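Capsular polysaccharide export system protein KpsC (Thermosulfurimonas dismutans, PDB 6MGB) transfers Kdo in beta(2,4) linkage, probably from CMP-Kdo, during assembly of the conserved glycolipid anchor of Gram-negative bacterial capsules. Local coordinates at residues Lys57-Ala62 with Leu67-Leu72; Pro87-Ile92 with Phe315-His320; Gly116-Glu121 with Arg283-Thr288; Glu127-Leu132 with Glu291-Ala296; Ser170-Leu173 with Asp177-Thr180. One frame throughout, in Å; residues are numbered along the deposited sequence. Where two conformers were deposited one is given.

Contact 1: residues Lys57-Ala62 with Leu67-Leu72; sequences KAMQKA and LPYLAL
Leu-67 is tied to helix 53-65 by its backbone amide, which donates to the carbonyl of Ala-62 (N to O 3.1 Å). The two segments belong to a beta-alpha-beta unit made of strand 45-49, helix 53-65 and strand 69-74; the local helix axis runs at 158° to the local strand direction, 8.7 Å away, as expected where a helix packs back over its sheet. Just beyond that bond, Leu-67 O lies 3.3 Å from Ala-62 CB, so the turn is in close contact with the helix. Pro-68 turns its CB away, while its backbone bonds to Val-46. Tyr-69 does most of the packing and opens the strand, which then bonds to strand 45-49 through Leu-70 and Leu-72. With CG anti to the backbone N (chi1 174°), its ring is carried up along the helix surface. Ala-62 CB rests 3.7 Å from Tyr-69 CB, and Ala-58 CB meets the ring edge at CE1. Met-59 lies over one face: its CG sits 3.6 Å from the ring centroid in a CH-pi contact, while SD makes a more oblique Met-aromatic approach. The extended thioether chain finally brings Met-59 CE to 3.4 Å from Tyr-69 OH.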
# COMPACT_ATOMS: atom_id res chain seq x y z
N LYS A 57 1.75 -5.07 -21.64
CA LYS A 57 1.09 -5.58 -22.84
C LYS A 57 -0.42 -5.56 -22.66
O LYS A 57 -1.16 -5.21 -23.58
CB LYS A 57 1.56 -7.00 -23.16
CG LYS A 57 0.94 -7.55 -24.45
CD LYS A 57 1.31 -9.00 -24.71
CE LYS A 57 0.68 -9.48 -26.01
NZ LYS A 57 0.82 -10.95 -26.20
N ALA A 58 -0.90 -5.92 -21.46
CA ALA A 58 -2.32 -5.86 -21.18
C ALA A 58 -2.84 -4.43 -21.28
O ALA A 58 -3.92 -4.19 -21.84
CB ALA A 58 -2.60 -6.44 -19.79
N MET A 59 -2.10 -3.47 -20.73
CA MET A 59 -2.48 -2.07 -20.87
C MET A 59 -2.60 -1.68 -22.34
O MET A 59 -3.54 -0.98 -22.73
CB MET A 59 -1.46 -1.17 -20.18
CG MET A 59 -1.31 -1.41 -18.69
SD MET A 59 0.05 -0.45 -18.00
CE MET A 59 0.20 -1.19 -16.37
N GLN A 60 -1.65 -2.12 -23.16
CA GLN A 60 -1.68 -1.81 -24.58
C GLN A 60 -2.91 -2.40 -25.26
O GLN A 60 -3.53 -1.74 -26.10
CB GLN A 60 -0.38 -2.31 -25.24
CG GLN A 60 -0.51 -2.83 -26.66
CD GLN A 60 -0.91 -1.77 -27.65
OE1 GLN A 60 -1.15 -0.62 -27.29
NE2 GLN A 60 -0.97 -2.14 -28.93
N LYS A 61 -3.27 -3.63 -24.89
CA LYS A 61 -4.46 -4.24 -25.48
C LYS A 61 -5.73 -3.52 -25.04
O LYS A 61 -6.63 -3.30 -25.86
CB LYS A 61 -4.52 -5.72 -25.12
CG LYS A 61 -3.41 -6.57 -25.74
CD LYS A 61 -3.35 -6.42 -27.25
CE LYS A 61 -2.29 -7.31 -27.87
NZ LYS A 61 -1.91 -6.82 -29.22
N ALA A 62 -5.82 -3.15 -23.76
CA ALA A 62 -6.93 -2.31 -23.32
C ALA A 62 -7.03 -1.06 -24.18
O ALA A 62 -8.10 -0.71 -24.69
CB ALA A 62 -6.75 -1.91 -21.86
N LEU A 67 -11.07 -1.26 -24.17
CA LEU A 67 -11.63 -1.96 -23.02
C LEU A 67 -11.06 -1.39 -21.73
O LEU A 67 -9.93 -0.87 -21.72
CB LEU A 67 -11.32 -3.46 -23.07
CG LEU A 67 -12.11 -4.31 -24.06
CD1 LEU A 67 -11.57 -5.73 -24.09
CD2 LEU A 67 -13.59 -4.32 -23.72
N PRO A 68 -11.80 -1.45 -20.63
CA PRO A 68 -11.23 -1.01 -19.35
C PRO A 68 -10.02 -1.86 -18.97
O PRO A 68 -9.98 -3.06 -19.23
CB PRO A 68 -12.38 -1.21 -18.36
CG PRO A 68 -13.61 -1.27 -19.20
CD PRO A 68 -13.19 -1.90 -20.48
N TYR A 69 -9.02 -1.22 -18.37
CA TYR A 69 -7.86 -1.91 -17.83
C TYR A 69 -7.98 -1.95 -16.32
O TYR A 69 -8.05 -0.91 -15.67
CB TYR A 69 -6.55 -1.23 -18.24
CG TYR A 69 -5.36 -1.87 -17.57
CD1 TYR A 69 -4.83 -3.07 -18.03
CD2 TYR A 69 -4.77 -1.29 -16.45
CE1 TYR A 69 -3.75 -3.67 -17.41
CE2 TYR A 69 -3.69 -1.88 -15.82
CZ TYR A 69 -3.18 -3.07 -16.31
OH TYR A 69 -2.11 -3.66 -15.69
N LEU A 70 -7.97 -3.16 -15.76
CA LEU A 70 -8.05 -3.37 -14.32
C LEU A 70 -6.63 -3.55 -13.78
O LEU A 70 -5.98 -4.56 -14.06
CB LEU A 70 -8.92 -4.58 -13.99
CG LEU A 70 -10.30 -4.65 -14.65
CD1 LEU A 70 -11.08 -5.83 -14.10
CD2 LEU A 70 -11.06 -3.36 -14.43
N ALA A 71 -6.17 -2.57 -13.01
CA ALA A 71 -4.88 -2.68 -12.33
C ALA A 71 -5.06 -3.49 -11.05
O ALA A 71 -5.84 -3.11 -10.17
CB ALA A 71 -4.33 -1.29 -12.00
N LEU A 72 -4.35 -4.61 -10.95
CA LEU A 72 -4.45 -5.51 -9.80
C LEU A 72 -3.21 -5.39 -8.93
O LEU A 72 -2.08 -5.33 -9.44
CB LEU A 72 -4.62 -6.96 -10.26
CG LEU A 72 -5.68 -7.21 -11.34
CD1 LEU A 72 -5.68 -8.68 -11.74
CD2 LEU A 72 -7.06 -6.79 -10.86

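Contact 2: residues Pro87-Ile92 with Phe315-His320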
# COMPACT_ATOMS: atom_id res chain seq x y z
N PRO A 87 -1.17 -16.69 -0.29
CA PRO A 87 -1.95 -15.86 -1.21
C PRO A 87 -2.48 -14.63 -0.50
O PRO A 87 -2.59 -14.60 0.74
CB PRO A 87 -3.09 -16.80 -1.64
CG PRO A 87 -3.26 -17.72 -0.49
CD PRO A 87 -1.88 -17.92 0.08
N PRO A 88 -2.84 -13.58 -1.24
CA PRO A 88 -3.35 -12.37 -0.60
C PRO A 88 -4.75 -12.58 -0.06
O PRO A 88 -5.57 -13.28 -0.66
CB PRO A 88 -3.32 -11.33 -1.72
CG PRO A 88 -3.48 -12.14 -2.97
CD PRO A 88 -2.77 -13.44 -2.71
N LEU A 89 -5.02 -11.96 1.09
CA LEU A 89 -6.34 -12.02 1.70
C LEU A 89 -7.27 -10.92 1.19
O LEU A 89 -8.49 -11.04 1.35
CB LEU A 89 -6.22 -11.93 3.22
CG LEU A 89 -5.41 -13.05 3.87
CD1 LEU A 89 -5.28 -12.80 5.37
CD2 LEU A 89 -6.04 -14.41 3.61
N SER A 90 -6.72 -9.86 0.61
CA SER A 90 -7.50 -8.85 -0.08
C SER A 90 -6.76 -8.45 -1.34
O SER A 90 -5.54 -8.61 -1.44
CB SER A 90 -7.77 -7.63 0.81
OG SER A 90 -6.57 -6.97 1.16
N LEU A 91 -7.51 -7.92 -2.30
CA LEU A 91 -6.98 -7.59 -3.61
C LEU A 91 -7.50 -6.22 -4.01
O LEU A 91 -8.68 -5.92 -3.85
CB LEU A 91 -7.39 -8.64 -4.65
CG LEU A 91 -6.64 -8.63 -5.98
CD1 LEU A 91 -5.25 -9.22 -5.82
CD2 LEU A 91 -7.44 -9.39 -7.02
N ILE A 92 -6.60 -5.38 -4.53
CA ILE A 92 -6.99 -4.09 -5.09
C ILE A 92 -7.25 -4.27 -6.58
O ILE A 92 -6.41 -4.82 -7.30
CB ILE A 92 -5.90 -3.03 -4.83
CG1 ILE A 92 -5.97 -2.59 -3.36
CG2 ILE A 92 -6.07 -1.83 -5.76
CD1 ILE A 92 -4.78 -1.79 -2.90
N PHE A 315 -13.51 -6.84 8.22
CA PHE A 315 -13.60 -7.48 9.53
C PHE A 315 -13.38 -8.98 9.45
O PHE A 315 -12.93 -9.59 10.42
CB PHE A 315 -14.96 -7.16 10.16
CG PHE A 315 -15.16 -5.70 10.45
CD1 PHE A 315 -14.59 -5.12 11.57
CD2 PHE A 315 -15.91 -4.90 9.59
CE1 PHE A 315 -14.76 -3.77 11.84
CE2 PHE A 315 -16.09 -3.55 9.86
CZ PHE A 315 -15.51 -2.99 10.98
N ASP A 316 -13.69 -9.60 8.30
CA ASP A 316 -13.39 -11.02 8.13
C ASP A 316 -11.89 -11.26 8.14
O ASP A 316 -11.41 -12.23 8.73
CB ASP A 316 -14.01 -11.53 6.83
CG ASP A 316 -15.52 -11.42 6.82
OD1 ASP A 316 -16.15 -11.66 7.87
OD2 ASP A 316 -16.07 -11.08 5.75
N VAL A 317 -11.13 -10.38 7.49
CA VAL A 317 -9.68 -10.54 7.45
C VAL A 317 -9.06 -10.19 8.79
O VAL A 317 -8.13 -10.86 9.26
CB VAL A 317 -9.09 -9.70 6.30
CG1 VAL A 317 -7.58 -9.55 6.43
CG2 VAL A 317 -9.43 -10.35 4.96
N ILE A 318 -9.56 -9.13 9.44
CA ILE A 318 -9.05 -8.77 10.76
C ILE A 318 -9.20 -9.95 11.72
O ILE A 318 -8.24 -10.38 12.36
CB ILE A 318 -9.77 -7.52 11.30
CG1 ILE A 318 -9.36 -6.29 10.47
CG2 ILE A 318 -9.43 -7.29 12.77
CD1 ILE A 318 -10.09 -5.01 10.85
N ASN A 319 -10.42 -10.50 11.82
CA ASN A 319 -10.64 -11.64 12.70
C ASN A 319 -9.71 -12.80 12.35
O ASN A 319 -9.28 -13.54 13.24
CB ASN A 319 -12.10 -12.09 12.63
CG ASN A 319 -13.01 -11.21 13.47
OD1 ASN A 319 -12.57 -10.55 14.41
ND2 ASN A 319 -14.30 -11.22 13.15
N HIS A 320 -9.40 -12.98 11.06
CA HIS A 320 -8.48 -14.03 10.66
C HIS A 320 -7.05 -13.70 11.10
O HIS A 320 -6.32 -14.59 11.55
CB HIS A 320 -8.54 -14.24 9.15
CG HIS A 320 -7.63 -15.31 8.64
ND1 HIS A 320 -6.44 -15.03 8.00
CD2 HIS A 320 -7.72 -16.66 8.69
CE1 HIS A 320 -5.85 -16.16 7.67
NE2 HIS A 320 -6.61 -17.17 8.08
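Leu-89 and Val-317 mark the nearest backbone approach of the two segments, their CA atoms 6.8 Å apart. Leu-89 stands in the loop just ahead of strand 90-94, and Val-317 faces it from helix 314-322; no hydrogen bond passes between the segments, so van der Waals packing makes the join. Both methyls of Val-317 touch Leu-89. Its CG2 lies 3.8 Å from the carbonyl O of Leu-89 and 4.0 Å from Leu-89 CB, whereas CG1 reaches Leu-89 CD1 at 4.1 Å. One helical turn later His-320 meets the same leucine branch: His-320 ND1 is 3.6 Å from Leu-89 CD1, the methyl approaching the imidazole obliquely and the two side chains crossing at about a right angle. The His-320 CG is anti to its own amide N (chi1 -180°), which swings the ring back toward the strand end. ND1 is buried by this methyl and has no partner in the model, so the contact gains nothing polar from the imidazole. Tyr-303 of strand 302-305 is touched by both Ser-90 and Val-317, and His-320 also touches Pro-306. The side chain of Val-317 is about 13 Å from the bound CMP. Strands 90-94 and 302-305 are neighbours in the first sheet, so the helix packs where the chain's end returns to the first domain, a topology characteristic of GT-B glycosyltransferases.

Contact 3: residues Gly116-Glu121 with Arg283-Thr288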
# COMPACT_ATOMS: atom_id res chain seq x y z
N GLY A 116 -19.31 10.48 -2.20
CA GLY A 116 -20.30 9.51 -2.59
C GLY A 116 -20.44 8.33 -1.65
O GLY A 116 -21.17 7.38 -1.98
N TRP A 117 -19.79 8.37 -0.49
CA TRP A 117 -19.70 7.20 0.38
C TRP A 117 -19.71 7.51 1.87
O TRP A 117 -19.79 6.57 2.66
CB TRP A 117 -18.41 6.42 0.06
CG TRP A 117 -17.19 7.29 0.07
CD1 TRP A 117 -16.63 7.95 -0.99
CD2 TRP A 117 -16.37 7.62 1.21
NE1 TRP A 117 -15.53 8.65 -0.59
CE2 TRP A 117 -15.35 8.47 0.75
CE3 TRP A 117 -16.42 7.28 2.56
CZ2 TRP A 117 -14.37 8.98 1.60
CZ3 TRP A 117 -15.44 7.78 3.40
CH2 TRP A 117 -14.43 8.62 2.92
N GLU A 118 -19.63 8.77 2.28
CA GLU A 118 -19.50 9.12 3.70
C GLU A 118 -20.87 9.04 4.36
O GLU A 118 -21.72 9.92 4.17
CB GLU A 118 -18.90 10.50 3.87
CG GLU A 118 -17.61 10.73 3.09
CD GLU A 118 -17.86 11.34 1.73
OE1 GLU A 118 -18.87 10.99 1.09
OE2 GLU A 118 -17.04 12.19 1.30
N THR A 119 -21.10 7.99 5.14
CA THR A 119 -22.32 7.83 5.90
C THR A 119 -21.99 7.57 7.36
O THR A 119 -20.92 7.05 7.67
CB THR A 119 -23.17 6.66 5.37
OG1 THR A 119 -22.49 5.43 5.61
CG2 THR A 119 -23.41 6.82 3.89
N PRO A 120 -22.90 7.93 8.27
CA PRO A 120 -22.67 7.59 9.68
C PRO A 120 -22.38 6.12 9.89
O PRO A 120 -21.56 5.76 10.74
CB PRO A 120 -23.99 8.00 10.35
CG PRO A 120 -24.58 9.02 9.44
CD PRO A 120 -24.18 8.63 8.06
N GLU A 121 -23.03 5.25 9.11
CA GLU A 121 -22.84 3.81 9.28
C GLU A 121 -21.44 3.38 8.84
O GLU A 121 -20.77 2.61 9.54
CB GLU A 121 -23.91 3.06 8.49
CG GLU A 121 -24.27 1.69 9.04
CD GLU A 121 -23.74 0.55 8.20
OE1 GLU A 121 -23.08 -0.35 8.77
OE2 GLU A 121 -23.97 0.56 6.98
N ARG A 283 -5.53 16.81 -6.43
CA ARG A 283 -6.10 16.46 -5.13
C ARG A 283 -6.47 17.75 -4.41
O ARG A 283 -5.59 18.50 -3.97
CB ARG A 283 -5.11 15.62 -4.33
CG ARG A 283 -4.79 14.29 -4.99
CD ARG A 283 -3.75 13.48 -4.23
NE ARG A 283 -3.40 12.28 -4.97
CZ ARG A 283 -2.49 11.39 -4.58
NH1 ARG A 283 -1.83 11.55 -3.44
NH2 ARG A 283 -2.24 10.33 -5.34
N LYS A 284 -7.77 18.01 -4.29
CA LYS A 284 -8.27 19.28 -3.77
C LYS A 284 -8.98 19.16 -2.44
O LYS A 284 -8.82 20.03 -1.58
CB LYS A 284 -9.21 19.91 -4.80
CG LYS A 284 -8.58 20.09 -6.17
CD LYS A 284 -9.35 21.09 -7.02
CE LYS A 284 -8.56 21.47 -8.26
NZ LYS A 284 -8.31 20.31 -9.16
N ARG A 285 -9.76 18.10 -2.23
CA ARG A 285 -10.54 17.96 -1.02
C ARG A 285 -9.65 17.55 0.15
O ARG A 285 -8.86 16.61 0.05
CB ARG A 285 -11.65 16.92 -1.21
CG ARG A 285 -12.56 16.76 -0.01
CD ARG A 285 -13.96 16.38 -0.44
NE ARG A 285 -14.84 16.18 0.71
CZ ARG A 285 -16.08 15.71 0.63
NH1 ARG A 285 -16.80 15.56 1.74
NH2 ARG A 285 -16.60 15.39 -0.54
N ARG A 286 -9.78 18.28 1.26
CA ARG A 286 -9.09 17.91 2.49
C ARG A 286 -9.84 16.77 3.17
O ARG A 286 -11.08 16.75 3.20
CB ARG A 286 -8.99 19.11 3.44
CG ARG A 286 -8.54 20.41 2.78
CD ARG A 286 -7.12 20.34 2.27
NE ARG A 286 -7.00 19.50 1.08
CZ ARG A 286 -5.85 19.10 0.55
NH1 ARG A 286 -4.70 19.46 1.10
NH2 ARG A 286 -5.85 18.34 -0.54
N ARG A 287 -9.09 15.82 3.72
CA ARG A 287 -9.68 14.64 4.34
C ARG A 287 -9.10 14.43 5.73
O ARG A 287 -7.92 14.71 5.99
CB ARG A 287 -9.44 13.38 3.50
CG ARG A 287 -10.25 13.33 2.21
CD ARG A 287 -11.74 13.25 2.50
NE ARG A 287 -12.52 13.00 1.29
CZ ARG A 287 -13.84 12.81 1.29
NH1 ARG A 287 -14.52 12.85 2.43
NH2 ARG A 287 -14.47 12.59 0.15
N THR A 288 -9.94 13.94 6.63
CA THR A 288 -9.49 13.49 7.94
C THR A 288 -8.85 12.11 7.82
O THR A 288 -9.03 11.39 6.84
CB THR A 288 -10.65 13.43 8.93
OG1 THR A 288 -11.55 12.38 8.54
CG2 THR A 288 -11.40 14.75 8.98
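Glu-118 and Arg-287 are the closest backbone pair, yet their CA atoms stand 11.3 Å apart, so the loop leading into helix 120-135 and the irregular segment 283-288 are joined by long side chains. Arg-287 grips a single carboxylate oxygen end-on: its NH1 and NH2 each lie 2.8 Å from Glu-118 OE2, which sits in the guanidinium plane. The NH1 bond uses the anti lone pair; the NH2 bond comes from the same anti side but tilted out of the carboxylate plane, the two planes being 42° apart. Arg-285 joins by charge alone, its NH1 3.4 Å from Glu-118 OE2 with the oxygen over its guanidinium face. The Arg-287 group is sandwiched, with Trp-117 CZ2 3.7 Å above one face and Arg-285 NE 3.5 Å above the other. Glu-118 CG lies over the Trp-117 ring, and the bend at chi2 (93°) turns the carboxylate so that OE1 accepts from Trp-117 N at 3.2 Å, from above its plane. Outside the segments, Leu-111 O and Leu-112 O accept from Trp-117 NE1 and Arg-287 NE. Replacing Glu-118 by alanine removes the carboxylate, and the stacked charges of Arg-285 and Arg-287 would probably lack their shared anion. With OE2 at the edge of one guanidinium and over the face of another, and OE1 held by an amide, the carboxylate is likely to stay ionised, holding the segments together electrostatically.

Contact 4: residues Glu127-Leu132 with Glu291-Ala296; sequences ERALKL and ELFAAA
Phe-293 reaches from helix 289-299 to Leu-130 and Ala-129 on helix 120-135, and Leu-130 CA is the nearest alpha carbon to its own, at 7.8 Å. Its CB points toward the other helix and sets CG anti to the backbone N (chi1 171°), so that the ring projects across the interface. From CG the ring divides. On one side CD1 and then CE1 each meet Leu-130 CD1, both at 4.2 Å. On the other side CD2 passes beneath Leu-130 CB. The next atom out, CE2, is the most closely engaged, lying 3.7 Å from the backbone N of Leu-130 and 3.8 Å from Leu-130 CB. In this GT-B fold, helices 120-135 and 289-299 pack together near the nucleotide site: the side chain of Phe-293 is about 9 Å from those of Gln-248 and Glu-252, which bind CMP, and helix 314-322 lies against the same Ala-129 through Phe-315 and Ile-318. Leu-130 CB stands over the ring 25° off its normal in a CH-pi contact, and Leu-130 CD1 lies over the same face, nearer the ring centre than CB. Ala-129 CB instead comes at the ring edge, 4.0 Å from CE2. Tyr-297 and Leu-298 of its own helix also touch the Phe-293 side chain. At the tip, Phe-293 CZ ends 3.8 Å from Leu-130 CA.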
# COMPACT_ATOMS: atom_id res chain seq x y z
N GLU A 127 -14.24 3.47 12.30
CA GLU A 127 -13.73 3.62 13.66
C GLU A 127 -13.45 2.25 14.28
O GLU A 127 -12.41 2.05 14.91
CB GLU A 127 -14.73 4.39 14.51
CG GLU A 127 -14.82 5.87 14.18
CD GLU A 127 -15.76 6.62 15.12
OE1 GLU A 127 -16.25 6.00 16.08
OE2 GLU A 127 -16.00 7.82 14.89
N ARG A 128 -14.37 1.31 14.11
CA ARG A 128 -14.20 -0.02 14.69
C ARG A 128 -12.98 -0.72 14.10
O ARG A 128 -12.15 -1.27 14.83
CB ARG A 128 -15.46 -0.85 14.46
CG ARG A 128 -16.53 -0.67 15.53
CD ARG A 128 -17.93 -0.65 14.91
NE ARG A 128 -18.17 -1.80 14.04
CZ ARG A 128 -19.18 -1.88 13.17
NH1 ARG A 128 -20.05 -0.89 13.06
NH2 ARG A 128 -19.32 -2.96 12.42
N ALA A 129 -12.86 -0.71 12.77
CA ALA A 129 -11.74 -1.39 12.13
C ALA A 129 -10.42 -0.75 12.51
O ALA A 129 -9.43 -1.45 12.75
CB ALA A 129 -11.93 -1.39 10.61
N LEU A 130 -10.38 0.58 12.57
CA LEU A 130 -9.14 1.27 12.92
C LEU A 130 -8.70 0.92 14.33
O LEU A 130 -7.52 0.67 14.58
CB LEU A 130 -9.33 2.78 12.76
CG LEU A 130 -8.12 3.67 13.08
CD1 LEU A 130 -6.93 3.34 12.19
CD2 LEU A 130 -8.51 5.13 12.93
N LYS A 131 -9.64 0.89 15.28
CA LYS A 131 -9.29 0.54 16.65
C LYS A 131 -8.74 -0.88 16.73
O LYS A 131 -7.74 -1.14 17.41
CB LYS A 131 -10.50 0.70 17.57
CG LYS A 131 -10.23 0.27 19.00
CD LYS A 131 -11.43 0.52 19.91
CE LYS A 131 -11.23 -0.14 21.27
NZ LYS A 131 -9.93 0.23 21.90
N LEU A 132 -9.39 -1.83 16.04
CA LEU A 132 -8.91 -3.21 16.06
C LEU A 132 -7.50 -3.32 15.48
O LEU A 132 -6.66 -4.03 16.03
CB LEU A 132 -9.88 -4.11 15.28
CG LEU A 132 -11.20 -4.44 15.98
CD1 LEU A 132 -12.19 -5.03 14.99
CD2 LEU A 132 -10.98 -5.40 17.14
N GLU A 291 -11.51 9.50 7.48
CA GLU A 291 -12.08 9.46 6.14
C GLU A 291 -11.12 8.80 5.16
O GLU A 291 -11.53 7.96 4.35
CB GLU A 291 -12.43 10.87 5.67
CG GLU A 291 -13.64 11.47 6.37
CD GLU A 291 -13.88 12.92 6.00
OE1 GLU A 291 -12.93 13.58 5.52
OE2 GLU A 291 -15.01 13.41 6.18
N LEU A 292 -9.84 9.17 5.22
CA LEU A 292 -8.84 8.55 4.36
C LEU A 292 -8.77 7.05 4.60
O LEU A 292 -8.74 6.25 3.65
CB LEU A 292 -7.48 9.20 4.60
CG LEU A 292 -6.27 8.66 3.84
CD1 LEU A 292 -6.55 8.57 2.35
CD2 LEU A 292 -5.07 9.54 4.10
N PHE A 293 -8.75 6.64 5.87
CA PHE A 293 -8.71 5.22 6.20
C PHE A 293 -9.96 4.50 5.70
O PHE A 293 -9.87 3.39 5.17
CB PHE A 293 -8.57 5.06 7.71
CG PHE A 293 -8.74 3.65 8.19
CD1 PHE A 293 -7.68 2.75 8.15
CD2 PHE A 293 -9.96 3.21 8.70
CE1 PHE A 293 -7.84 1.45 8.59
CE2 PHE A 293 -10.12 1.92 9.14
CZ PHE A 293 -9.06 1.04 9.09
N ALA A 294 -11.13 5.11 5.86
CA ALA A 294 -12.37 4.47 5.43
C ALA A 294 -12.34 4.15 3.94
O ALA A 294 -12.65 3.03 3.52
CB ALA A 294 -13.57 5.36 5.77
N ALA A 295 -11.97 5.13 3.11
CA ALA A 295 -11.92 4.90 1.67
C ALA A 295 -10.81 3.91 1.32
O ALA A 295 -11.02 2.98 0.53
CB ALA A 295 -11.71 6.22 0.94
N ALA A 296 -9.62 4.10 1.90
CA ALA A 296 -8.45 3.34 1.45
C ALA A 296 -8.52 1.88 1.91
O ALA A 296 -8.14 0.98 1.15
CB ALA A 296 -7.17 4.00 1.96

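Contact 5: residues Ser170-Leu173 with Asp177-Thr180; sequences SVRL and DEDT
Arg-172 NH2 donates to Glu-178 OE1 at 2.8 Å, the shorter arm of a side-on salt bridge whose other arm runs from Arg-172 NE to Glu-178 OE2 at 3.1 Å. The bridge spans the turn between helix 169-172 and a capping box, formed by Asp-177 and Thr-180, that leads into helix 180-191. Each carboxylate oxygen offers its syn lone pair, and the two planes are 28° apart; OE2 lies near the guanidinium plane, whereas OE1 is tilted from it. Arg-172 is extended as far as NE, and Glu-178 bends at chi2 (73°), which turns its carboxylate back to the arginine. The guanidinium is covered on one face by Asp-177 CB, 3.8 Å above its centre. At Glu-178, a glutamine has no charge and only one accepting oxygen, and would probably leave Arg-172 freer to swing away from Asp-177. Deeper in, Val-171 CG1 packs 3.7 Å from the carbonyl O of Asp-177. Val-171 also touches Ser-246, and its side chain is about 8 Å from the bound CMP, so the turn lies near the nucleotide pocket, at second-shell distance. Asp-177 OD1 receives weak bonds from the amides of Asp-179 and Thr-180, and the box closes with a nearly straight bond, 169°, from Asp-177 N to Thr-180 OG1 at 3.0 Å.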
# COMPACT_ATOMS: atom_id res chain seq x y z
N SER A 170 6.02 2.74 -6.78
CA SER A 170 5.41 3.86 -6.07
C SER A 170 6.37 5.03 -5.89
O SER A 170 5.92 6.13 -5.56
CB SER A 170 4.90 3.40 -4.70
OG SER A 170 5.96 3.17 -3.80
N VAL A 171 7.67 4.82 -6.11
CA VAL A 171 8.63 5.91 -5.99
C VAL A 171 8.51 6.84 -7.19
O VAL A 171 8.15 8.02 -7.06
CB VAL A 171 10.06 5.35 -5.85
CG1 VAL A 171 11.09 6.47 -5.92
CG2 VAL A 171 10.19 4.60 -4.53
N ARG A 172 8.81 6.33 -8.39
CA ARG A 172 8.81 7.20 -9.57
C ARG A 172 7.39 7.60 -9.96
O ARG A 172 7.17 8.73 -10.40
CB ARG A 172 9.53 6.52 -10.73
CG ARG A 172 11.04 6.60 -10.60
CD ARG A 172 11.77 6.15 -11.86
NE ARG A 172 13.20 6.42 -11.78
CZ ARG A 172 13.82 7.48 -12.31
NH1 ARG A 172 13.14 8.39 -13.00
NH2 ARG A 172 15.13 7.62 -12.16
N LEU A 173 6.42 6.70 -9.81
CA LEU A 173 5.04 7.12 -10.02
C LEU A 173 4.50 7.97 -8.88
O LEU A 173 3.42 8.55 -9.02
CB LEU A 173 4.14 5.90 -10.25
CG LEU A 173 4.32 5.19 -11.60
CD1 LEU A 173 3.38 4.01 -11.76
CD2 LEU A 173 4.10 6.17 -12.74
N ASP A 177 12.38 9.84 -7.21
CA ASP A 177 13.31 8.94 -7.88
C ASP A 177 14.29 8.39 -6.85
O ASP A 177 14.11 8.56 -5.64
CB ASP A 177 14.02 9.64 -9.05
CG ASP A 177 14.93 10.78 -8.62
OD1 ASP A 177 15.33 10.84 -7.43
OD2 ASP A 177 15.24 11.64 -9.47
N GLU A 178 15.33 7.71 -7.33
CA GLU A 178 16.26 7.03 -6.43
C GLU A 178 16.98 8.03 -5.53
O GLU A 178 17.25 7.73 -4.36
CB GLU A 178 17.27 6.21 -7.24
CG GLU A 178 16.66 5.08 -8.07
CD GLU A 178 15.90 5.56 -9.29
OE1 GLU A 178 16.33 6.56 -9.90
OE2 GLU A 178 14.87 4.95 -9.64
N ASP A 179 17.31 9.20 -6.06
CA ASP A 179 18.06 10.19 -5.30
C ASP A 179 17.21 10.92 -4.26
O ASP A 179 17.76 11.58 -3.38
CB ASP A 179 18.69 11.21 -6.26
CG ASP A 179 19.95 11.85 -5.69
OD1 ASP A 179 20.02 13.09 -5.64
OD2 ASP A 179 20.86 11.10 -5.27
N THR A 180 15.88 10.80 -4.34
CA THR A 180 15.02 11.37 -3.31
C THR A 180 15.32 10.78 -1.94
O THR A 180 15.18 11.47 -0.92
CB THR A 180 13.55 11.14 -3.67
OG1 THR A 180 13.31 11.59 -5.01
CG2 THR A 180 12.63 11.88 -2.71

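How the contacts relate
Contacts 1 and 2 both reach the mixed sheet, where strands 69-74 and 90-94 are neighbours; their centres are 25 Å apart, and they touch through Leu-72 and Ile-92. Contacts 3 and 4 share helix 120-135, have centres 12 Å apart, and meet where Trp-117 packs on Glu-291, Ala-294 and Ala-295. Contact 4 in turn touches contact 2, as Phe-315 and Ile-318 pack on helix 120-135. Contact 5 stands apart, 28 Å from the centre of contact 4, beside the nucleotide pocket. Along the chain, contact 1 closes first; contact 2 spans the other three, contacts 3 and 4 interleave, and contact 5 falls within both, consistent with a GT-B chain that returns to its first domain.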